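Local coordinates for protein HIRA (Homo sapiens, PDB 5YJE), which acts as a histone chaperone subunit, cooperating with ASF1A in replication-independent chromatin assembly, and is required for periodic repression of histone gene transcription during the cell cycle, at residues 271-276 with 301-306; 279-284 with 291-296. One frame throughout, in Å; residues are numbered along the deposited sequence.

Interaction 1: residues 271-276 with 301-306; sequences ETTLAY and ARYLVN
An antiparallel helical hairpin, formed by helices 266-286 and 290-307 in the C-terminal part of HIRA, is bridged here near its wide end by Thr273 and Leu274 from one arm and Tyr303 and Leu304 from the other. The axes of segments 271-276 and 301-306 lie at 154° between their N-to-C directions and come no closer than 10.9 Å, a separation filled by side chains. Thr273 CG2 sits over one face of the Tyr303 ring, 3.6 Å from its centroid and 23° off the ring normal. The methyl is displaced toward the phenol end: Thr273 CG2 lies 3.4 Å from Tyr303 CZ, and Thr273 CB lies 3.6 Å from Tyr303 OH. Tyr303 already leaves its helix toward 271-276, and with CG anti to the backbone N (chi1 -170°) its ring carries on across the gap. The same Thr273 conformation that presents the methyl puts OG1 beside the backbone N, from where it hydrogen-bonds Gln269 O and Asp227 N. Leu274 CD2 comes in at the edge of the phenol ring, near its plane, 4.1 Å from Tyr303 CD2, and also touches Leu304 CD2 at 3.5 Å, the two leucine side chains crossing at about a right angle. Phe309, in the loop after helix 290-307, and Arg312, on helix 310-320, pack against both leucines, whereas Thr272 and Ala275 reach Leu76 and Val91 of the second subunit. All four touching residues are buried and no hydrogen bond joins 271-276 to 301-306, so cohesion between them rests on CH-pi and dispersion contacts, with the threonine hydroxyl turned to Gln269 of its own helix and to Asp227 of the preceding chain.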
ATOM      1  N   GLU B 271      22.946  -3.211  30.695  1.00 43.58           N
ATOM      2  CA  GLU B 271      21.742  -3.556  29.951  1.00 44.43           C
ATOM      3  C   GLU B 271      20.959  -2.299  29.607  1.00 42.45           C
ATOM      4  O   GLU B 271      20.401  -2.192  28.510  1.00 41.37           O
ATOM      5  CB  GLU B 271      20.892  -4.568  30.728  1.00 42.62           C
ATOM      6  CG  GLU B 271      21.649  -5.889  30.984  1.00 43.37           C
ATOM      7  CD  GLU B 271      20.776  -7.145  31.018  1.00 48.91           C
ATOM      8  OE1 GLU B 271      19.520  -7.064  31.045  1.00 49.82           O
ATOM      9  OE2 GLU B 271      21.372  -8.244  31.012  1.00 50.36           O
ATOM     10  N   THR B 272      20.948  -1.315  30.510  1.00 42.98           N
ATOM     11  CA  THR B 272      20.317  -0.047  30.171  1.00 41.88           C
ATOM     12  C   THR B 272      21.086   0.667  29.072  1.00 41.82           C
ATOM     13  O   THR B 272      20.477   1.251  28.172  1.00 42.19           O
ATOM     14  CB  THR B 272      20.174   0.846  31.398  1.00 42.78           C
ATOM     15  OG1 THR B 272      21.470   1.196  31.879  1.00 51.53           O
ATOM     16  CG2 THR B 272      19.386   0.148  32.491  1.00 39.24           C
ATOM     17  N   THR B 273      22.415   0.589  29.098  1.00 44.46           N
ATOM     18  CA  THR B 273      23.212   1.227  28.056  1.00 44.37           C
ATOM     19  C   THR B 273      22.946   0.585  26.697  1.00 42.44           C
ATOM     20  O   THR B 273      22.775   1.288  25.691  1.00 41.42           O
ATOM     21  CB  THR B 273      24.700   1.162  28.419  1.00 44.84           C
ATOM     22  OG1 THR B 273      24.919   1.921  29.607  1.00 47.80           O
ATOM     23  CG2 THR B 273      25.574   1.745  27.316  1.00 45.77           C
ATOM     24  N   LEU B 274      22.884  -0.750  26.657  1.00 40.55           N
ATOM     25  CA  LEU B 274      22.570  -1.464  25.426  1.00 41.77           C
ATOM     26  C   LEU B 274      21.178  -1.088  24.912  1.00 43.49           C
ATOM     27  O   LEU B 274      21.004  -0.771  23.730  1.00 38.87           O
ATOM     28  CB  LEU B 274      22.651  -2.967  25.667  1.00 43.33           C
ATOM     29  CG  LEU B 274      23.780  -3.852  25.135  1.00 52.15           C
ATOM     30  CD1 LEU B 274      23.294  -5.274  25.099  1.00 57.96           C
ATOM     31  CD2 LEU B 274      24.256  -3.460  23.774  1.00 50.64           C
ATOM     32  N   ALA B 275      20.176  -1.125  25.796  1.00 42.01           N
ATOM     33  CA  ALA B 275      18.815  -0.784  25.410  1.00 40.05           C
ATOM     34  C   ALA B 275      18.742   0.635  24.865  1.00 43.15           C
ATOM     35  O   ALA B 275      18.130   0.877  23.822  1.00 40.21           O
ATOM     36  CB  ALA B 275      17.869  -0.952  26.598  1.00 37.56           C
ATOM     37  N   TYR B 276      19.409   1.574  25.536  1.00 44.05           N
ATOM     38  CA  TYR B 276      19.442   2.950  25.073  1.00 40.33           C
ATOM     39  C   TYR B 276      20.051   3.065  23.682  1.00 42.76           C
ATOM     40  O   TYR B 276      19.480   3.724  22.801  1.00 45.37           O
ATOM     41  CB  TYR B 276      20.218   3.822  26.052  1.00 40.57           C
ATOM     42  CG  TYR B 276      20.474   5.221  25.502  1.00 43.62           C
ATOM     43  CD1 TYR B 276      19.430   6.131  25.374  1.00 44.91           C
ATOM     44  CD2 TYR B 276      21.747   5.619  25.086  1.00 39.50           C
ATOM     45  CE1 TYR B 276      19.644   7.407  24.874  1.00 44.69           C
ATOM     46  CE2 TYR B 276      21.976   6.901  24.596  1.00 41.47           C
ATOM     47  CZ  TYR B 276      20.910   7.789  24.494  1.00 48.76           C
ATOM     48  OH  TYR B 276      21.091   9.058  24.005  1.00 54.13           O
ATOM     49  N   ALA B 301      28.277  -0.139  17.886  1.00 55.42           N
ATOM     50  CA  ALA B 301      29.247  -1.182  17.598  1.00 54.97           C
ATOM     51  C   ALA B 301      30.474  -1.038  18.484  1.00 59.40           C
ATOM     52  O   ALA B 301      30.993  -2.036  19.000  1.00 59.13           O
ATOM     53  CB  ALA B 301      29.636  -1.137  16.126  1.00 55.18           C
ATOM     54  N   ARG B 302      30.951   0.199  18.674  1.00 57.37           N
ATOM     55  CA  ARG B 302      32.058   0.422  19.596  1.00 61.41           C
ATOM     56  C   ARG B 302      31.727  -0.116  20.984  1.00 59.70           C
ATOM     57  O   ARG B 302      32.565  -0.753  21.627  1.00 60.32           O
ATOM     58  CB  ARG B 302      32.399   1.916  19.649  1.00 62.45           C
ATOM     59  CG  ARG B 302      33.474   2.305  20.667  1.00 63.29           C
ATOM     60  CD  ARG B 302      34.259   3.549  20.236  1.00 70.17           C
ATOM     61  NE  ARG B 302      33.417   4.566  19.597  1.00 82.24           N
ATOM     62  CZ  ARG B 302      33.334   4.764  18.276  1.00 77.14           C
ATOM     63  NH1 ARG B 302      34.049   4.015  17.439  1.00 81.06           N
ATOM     64  NH2 ARG B 302      32.538   5.711  17.791  1.00 64.53           N
ATOM     65  N   TYR B 303      30.497   0.106  21.449  1.00 57.05           N
ATOM     66  CA  TYR B 303      30.098  -0.404  22.752  1.00 54.30           C
ATOM     67  C   TYR B 303      30.106  -1.922  22.779  1.00 56.68           C
ATOM     68  O   TYR B 303      30.640  -2.525  23.713  1.00 57.48           O
ATOM     69  CB  TYR B 303      28.718   0.115  23.139  1.00 47.51           C
ATOM     70  CG  TYR B 303      28.379  -0.206  24.572  1.00 52.35           C
ATOM     71  CD1 TYR B 303      29.021   0.455  25.614  1.00 52.73           C
ATOM     72  CD2 TYR B 303      27.427  -1.173  24.894  1.00 51.88           C
ATOM     73  CE1 TYR B 303      28.717   0.177  26.930  1.00 54.52           C
ATOM     74  CE2 TYR B 303      27.120  -1.465  26.225  1.00 46.84           C
ATOM     75  CZ  TYR B 303      27.770  -0.787  27.230  1.00 50.52           C
ATOM     76  OH  TYR B 303      27.480  -1.044  28.547  1.00 53.67           O
ATOM     77  N   LEU B 304      29.481  -2.557  21.779  1.00 58.71           N
ATOM     78  CA  LEU B 304      29.461  -4.016  21.726  1.00 59.13           C
ATOM     79  C   LEU B 304      30.871  -4.583  21.775  1.00 59.98           C
ATOM     80  O   LEU B 304      31.112  -5.613  22.416  1.00 61.65           O
ATOM     81  CB  LEU B 304      28.750  -4.511  20.465  1.00 56.88           C
ATOM     82  CG  LEU B 304      27.289  -4.154  20.170  1.00 57.13           C
ATOM     83  CD1 LEU B 304      26.856  -4.769  18.852  1.00 53.91           C
ATOM     84  CD2 LEU B 304      26.401  -4.619  21.298  1.00 55.09           C
ATOM     85  N   VAL B 305      31.819  -3.920  21.110  1.00 59.22           N
ATOM     86  CA  VAL B 305      33.206  -4.368  21.150  1.00 63.94           C
ATOM     87  C   VAL B 305      33.796  -4.174  22.548  1.00 63.93           C
ATOM     88  O   VAL B 305      34.408  -5.092  23.108  1.00 67.29           O
ATOM     89  CB  VAL B 305      34.032  -3.640  20.072  1.00 66.93           C
ATOM     90  CG1 VAL B 305      35.513  -3.780  20.355  1.00 70.06           C
ATOM     91  CG2 VAL B 305      33.701  -4.191  18.683  1.00 67.50           C
ATOM     92  N   ASN B 306      33.605  -2.984  23.134  1.00 60.80           N
ATOM     93  CA  ASN B 306      34.225  -2.664  24.420  1.00 62.26           C
ATOM     94  C   ASN B 306      33.793  -3.640  25.511  1.00 62.69           C
ATOM     95  O   ASN B 306      34.630  -4.158  26.260  1.00 63.32           O
ATOM     96  CB  ASN B 306      33.885  -1.227  24.833  1.00 56.93           C
ATOM     97  CG  ASN B 306      34.628  -0.193  24.009  1.00 68.58           C
ATOM     98  OD1 ASN B 306      35.586  -0.530  23.307  1.00 73.73           O
ATOM     99  ND2 ASN B 306      34.193   1.079  24.086  1.00 59.18           N
TER

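Interaction 2: residues 279-284 with 291-296; sequences NQVAAA and HEYRHW
Glu292 OE1 takes a hydrogen bond from Ser289 OG and a weak one from Leu244 N, while OE2 of the same carboxylate accepts from Ala245 N; the CB of this residue lies 4.3 Å from Ala284 CB. The bonds to Leu244 N and Ala245 N tie the start of helix 290-307 to the short helix 243-247. The CB and CG of Gln280 sit over one face of the Trp296 indole, CG standing almost on the normal of the six-membered ring, 3.8 Å from that ring's centroid, as a CH-pi contact. A bend at chi2 (-57°) turns the amide back over the same face, bringing Gln280 NE2 to 3.3 Å from Trp296 CZ2. The amide plane stands 79° from the indole plane, so the group is nearly upright on the ring and does not stack. Its OE1 is bonded to Gln248 NE2, which would fix the amide's rotation, and His295 CD2 rests over the opposite indole face. The contact belongs to the closed end of the helical hairpin 266-286/290-307, where the axes of segments 279-284 and 291-296 approach to 8.4 Å at 159°. The small side chain of Ala284 is consistent with this closeness: its CB is 3.5 Å from Tyr293 CA, and the two CA atoms of Ala284 and Tyr293 are 4.8 Å apart. Val281 fills the stretch between the aromatics with both branches. Val281 CG1 meets Tyr293 CE1 at 3.6 Å. The carbonyl oxygen of Val281 lies at the edge of that ring, while its CG2 packs on the carbonyl oxygen and CB of Trp296.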
ATOM      1  N   ASN B 279      17.865   1.658  21.067  1.00 39.39           N
ATOM      2  CA  ASN B 279      16.777   2.606  20.864  1.00 41.93           C
ATOM      3  C   ASN B 279      17.200   3.743  19.940  1.00 45.02           C
ATOM      4  O   ASN B 279      16.456   4.116  19.032  1.00 46.52           O
ATOM      5  CB  ASN B 279      16.317   3.175  22.207  1.00 43.51           C
ATOM      6  CG  ASN B 279      15.360   2.248  22.949  1.00 50.04           C
ATOM      7  OD1 ASN B 279      14.661   1.441  22.336  1.00 51.73           O
ATOM      8  ND2 ASN B 279      15.318   2.371  24.282  1.00 47.10           N
ATOM      9  N   GLN B 280      18.391   4.306  20.161  1.00 44.68           N
ATOM     10  CA  GLN B 280      18.896   5.390  19.314  1.00 42.99           C
ATOM     11  C   GLN B 280      19.063   4.938  17.871  1.00 45.52           C
ATOM     12  O   GLN B 280      18.652   5.638  16.938  1.00 46.73           O
ATOM     13  CB  GLN B 280      20.235   5.906  19.851  1.00 44.99           C
ATOM     14  CG  GLN B 280      20.154   6.658  21.156  1.00 42.63           C
ATOM     15  CD  GLN B 280      19.202   7.839  21.066  1.00 46.53           C
ATOM     16  OE1 GLN B 280      17.992   7.670  21.182  1.00 46.63           O
ATOM     17  NE2 GLN B 280      19.747   9.042  20.853  1.00 44.49           N
ATOM     18  N   VAL B 281      19.690   3.775  17.673  1.00 46.58           N
ATOM     19  CA  VAL B 281      19.903   3.249  16.326  1.00 45.19           C
ATOM     20  C   VAL B 281      18.559   3.034  15.629  1.00 45.04           C
ATOM     21  O   VAL B 281      18.336   3.490  14.498  1.00 43.85           O
ATOM     22  CB  VAL B 281      20.735   1.948  16.396  1.00 45.09           C
ATOM     23  CG1 VAL B 281      20.875   1.275  15.032  1.00 36.35           C
ATOM     24  CG2 VAL B 281      22.122   2.214  17.001  1.00 43.25           C
ATOM     25  N   ALA B 282      17.638   2.354  16.317  1.00 40.35           N
ATOM     26  CA  ALA B 282      16.324   2.090  15.761  1.00 38.65           C
ATOM     27  C   ALA B 282      15.579   3.389  15.463  1.00 45.39           C
ATOM     28  O   ALA B 282      14.884   3.501  14.452  1.00 44.01           O
ATOM     29  CB  ALA B 282      15.524   1.228  16.732  1.00 36.88           C
ATOM     30  N   ALA B 283      15.699   4.374  16.348  1.00 42.80           N
ATOM     31  CA  ALA B 283      14.993   5.624  16.163  1.00 41.82           C
ATOM     32  C   ALA B 283      15.522   6.337  14.935  1.00 46.69           C
ATOM     33  O   ALA B 283      14.749   6.905  14.153  1.00 39.75           O
ATOM     34  CB  ALA B 283      15.134   6.495  17.412  1.00 35.29           C
ATOM     35  N   ALA B 284      16.838   6.280  14.733  1.00 44.14           N
ATOM     36  CA  ALA B 284      17.416   6.935  13.570  1.00 50.18           C
ATOM     37  C   ALA B 284      16.983   6.238  12.283  1.00 48.10           C
ATOM     38  O   ALA B 284      16.667   6.903  11.293  1.00 50.44           O
ATOM     39  CB  ALA B 284      18.939   6.986  13.702  1.00 49.95           C
ATOM     40  N   HIS B 291      22.710  10.244   8.369  1.00 59.46           N
ATOM     41  CA  HIS B 291      23.901  10.607   9.122  1.00 61.79           C
ATOM     42  C   HIS B 291      23.770  10.171  10.579  1.00 61.30           C
ATOM     43  O   HIS B 291      24.725   9.641  11.164  1.00 63.41           O
ATOM     44  CB  HIS B 291      24.159  12.109   9.006  1.00 53.01           C
ATOM     45  N   GLU B 292      22.578  10.342  11.165  1.00 58.93           N
ATOM     46  CA  GLU B 292      22.372   9.968  12.562  1.00 58.53           C
ATOM     47  C   GLU B 292      22.338   8.452  12.731  1.00 58.65           C
ATOM     48  O   GLU B 292      22.834   7.924  13.736  1.00 56.67           O
ATOM     49  CB  GLU B 292      21.093  10.617  13.095  1.00 57.27           C
ATOM     50  CG  GLU B 292      21.261  12.118  13.365  1.00 54.39           C
ATOM     51  CD  GLU B 292      20.023  12.780  13.954  1.00 56.26           C
ATOM     52  OE1 GLU B 292      18.898  12.433  13.535  1.00 53.95           O
ATOM     53  OE2 GLU B 292      20.182  13.638  14.855  1.00 57.17           O
ATOM     54  N   TYR B 293      21.784   7.737  11.746  1.00 55.99           N
ATOM     55  CA  TYR B 293      21.827   6.285  11.791  1.00 55.53           C
ATOM     56  C   TYR B 293      23.263   5.790  11.807  1.00 61.17           C
ATOM     57  O   TYR B 293      23.637   4.967  12.653  1.00 53.39           O
ATOM     58  CB  TYR B 293      21.078   5.670  10.608  1.00 50.91           C
ATOM     59  CG  TYR B 293      21.103   4.146  10.654  1.00 46.68           C
ATOM     60  CD1 TYR B 293      20.246   3.456  11.487  1.00 46.78           C
ATOM     61  CD2 TYR B 293      21.990   3.407   9.878  1.00 48.52           C
ATOM     62  CE1 TYR B 293      20.261   2.067  11.555  1.00 50.80           C
ATOM     63  CE2 TYR B 293      22.012   2.011   9.932  1.00 48.13           C
ATOM     64  CZ  TYR B 293      21.147   1.349  10.781  1.00 51.10           C
ATOM     65  OH  TYR B 293      21.140  -0.030  10.868  1.00 50.53           O
ATOM     66  N   ARG B 294      24.077   6.275  10.864  1.00 57.23           N
ATOM     67  CA  ARG B 294      25.472   5.857  10.815  1.00 60.76           C
ATOM     68  C   ARG B 294      26.195   6.199  12.116  1.00 60.85           C
ATOM     69  O   ARG B 294      26.943   5.375  12.657  1.00 61.47           O
ATOM     70  CB  ARG B 294      26.166   6.506   9.623  1.00 63.33           C
ATOM     71  CG  ARG B 294      27.662   6.287   9.596  1.00 71.04           C
ATOM     72  CD  ARG B 294      28.326   6.931   8.387  1.00 74.23           C
ATOM     73  NE  ARG B 294      29.772   6.907   8.546  1.00 76.22           N
ATOM     74  CZ  ARG B 294      30.443   7.764   9.308  1.00 79.69           C
ATOM     75  NH1 ARG B 294      29.792   8.720   9.969  1.00 77.07           N
ATOM     76  NH2 ARG B 294      31.762   7.667   9.410  1.00 76.10           N
ATOM     77  N   HIS B 295      25.964   7.399  12.644  1.00 54.74           N
ATOM     78  CA  HIS B 295      26.605   7.803  13.886  1.00 57.11           C
ATOM     79  C   HIS B 295      26.267   6.846  15.029  1.00 56.89           C
ATOM     80  O   HIS B 295      27.162   6.312  15.700  1.00 54.29           O
ATOM     81  CB  HIS B 295      26.182   9.226  14.241  1.00 49.94           C
ATOM     82  CG  HIS B 295      26.601   9.639  15.614  1.00 58.66           C
ATOM     83  ND1 HIS B 295      27.924   9.802  15.964  1.00 61.53           N
ATOM     84  CD2 HIS B 295      25.880   9.886  16.733  1.00 55.68           C
ATOM     85  CE1 HIS B 295      28.000  10.160  17.234  1.00 56.59           C
ATOM     86  NE2 HIS B 295      26.773  10.218  17.723  1.00 58.99           N
ATOM     87  N   TRP B 296      24.972   6.620  15.266  1.00 53.46           N
ATOM     88  CA  TRP B 296      24.573   5.787  16.393  1.00 53.30           C
ATOM     89  C   TRP B 296      24.928   4.318  16.184  1.00 53.46           C
ATOM     90  O   TRP B 296      25.236   3.617  17.156  1.00 54.30           O
ATOM     91  CB  TRP B 296      23.083   5.954  16.655  1.00 45.31           C
ATOM     92  CG  TRP B 296      22.798   7.240  17.288  1.00 47.69           C
ATOM     93  CD1 TRP B 296      22.188   8.308  16.723  1.00 49.42           C
ATOM     94  CD2 TRP B 296      23.135   7.627  18.628  1.00 53.75           C
ATOM     95  NE1 TRP B 296      22.106   9.336  17.626  1.00 54.04           N
ATOM     96  CE2 TRP B 296      22.683   8.947  18.804  1.00 45.58           C
ATOM     97  CE3 TRP B 296      23.775   6.977  19.699  1.00 51.07           C
ATOM     98  CZ2 TRP B 296      22.844   9.637  19.998  1.00 48.84           C
ATOM     99  CZ3 TRP B 296      23.932   7.655  20.882  1.00 44.84           C
ATOM    100  CH2 TRP B 296      23.464   8.971  21.031  1.00 48.75           C
TER

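Both contacts join the same two helices, 266-286 and 290-307, and their centres lie about 13 Å apart along one antiparallel hairpin. In chain order interaction 2 is nested inside interaction 1: 279-284 and 291-296 flank the short turn, while 271-276 and 301-306 lie further out. The segment axes lie farther apart in interaction 1 than in interaction 2, so the arms splay away from the turn. The two touch directly, Tyr276 OH lying 3.8 Å from Trp296 CH2. Helix 266-286 also packs on the second subunit beside both contacts, consistent with this hairpin taking part in the HIRA trimer needed for chaperone-complex activity.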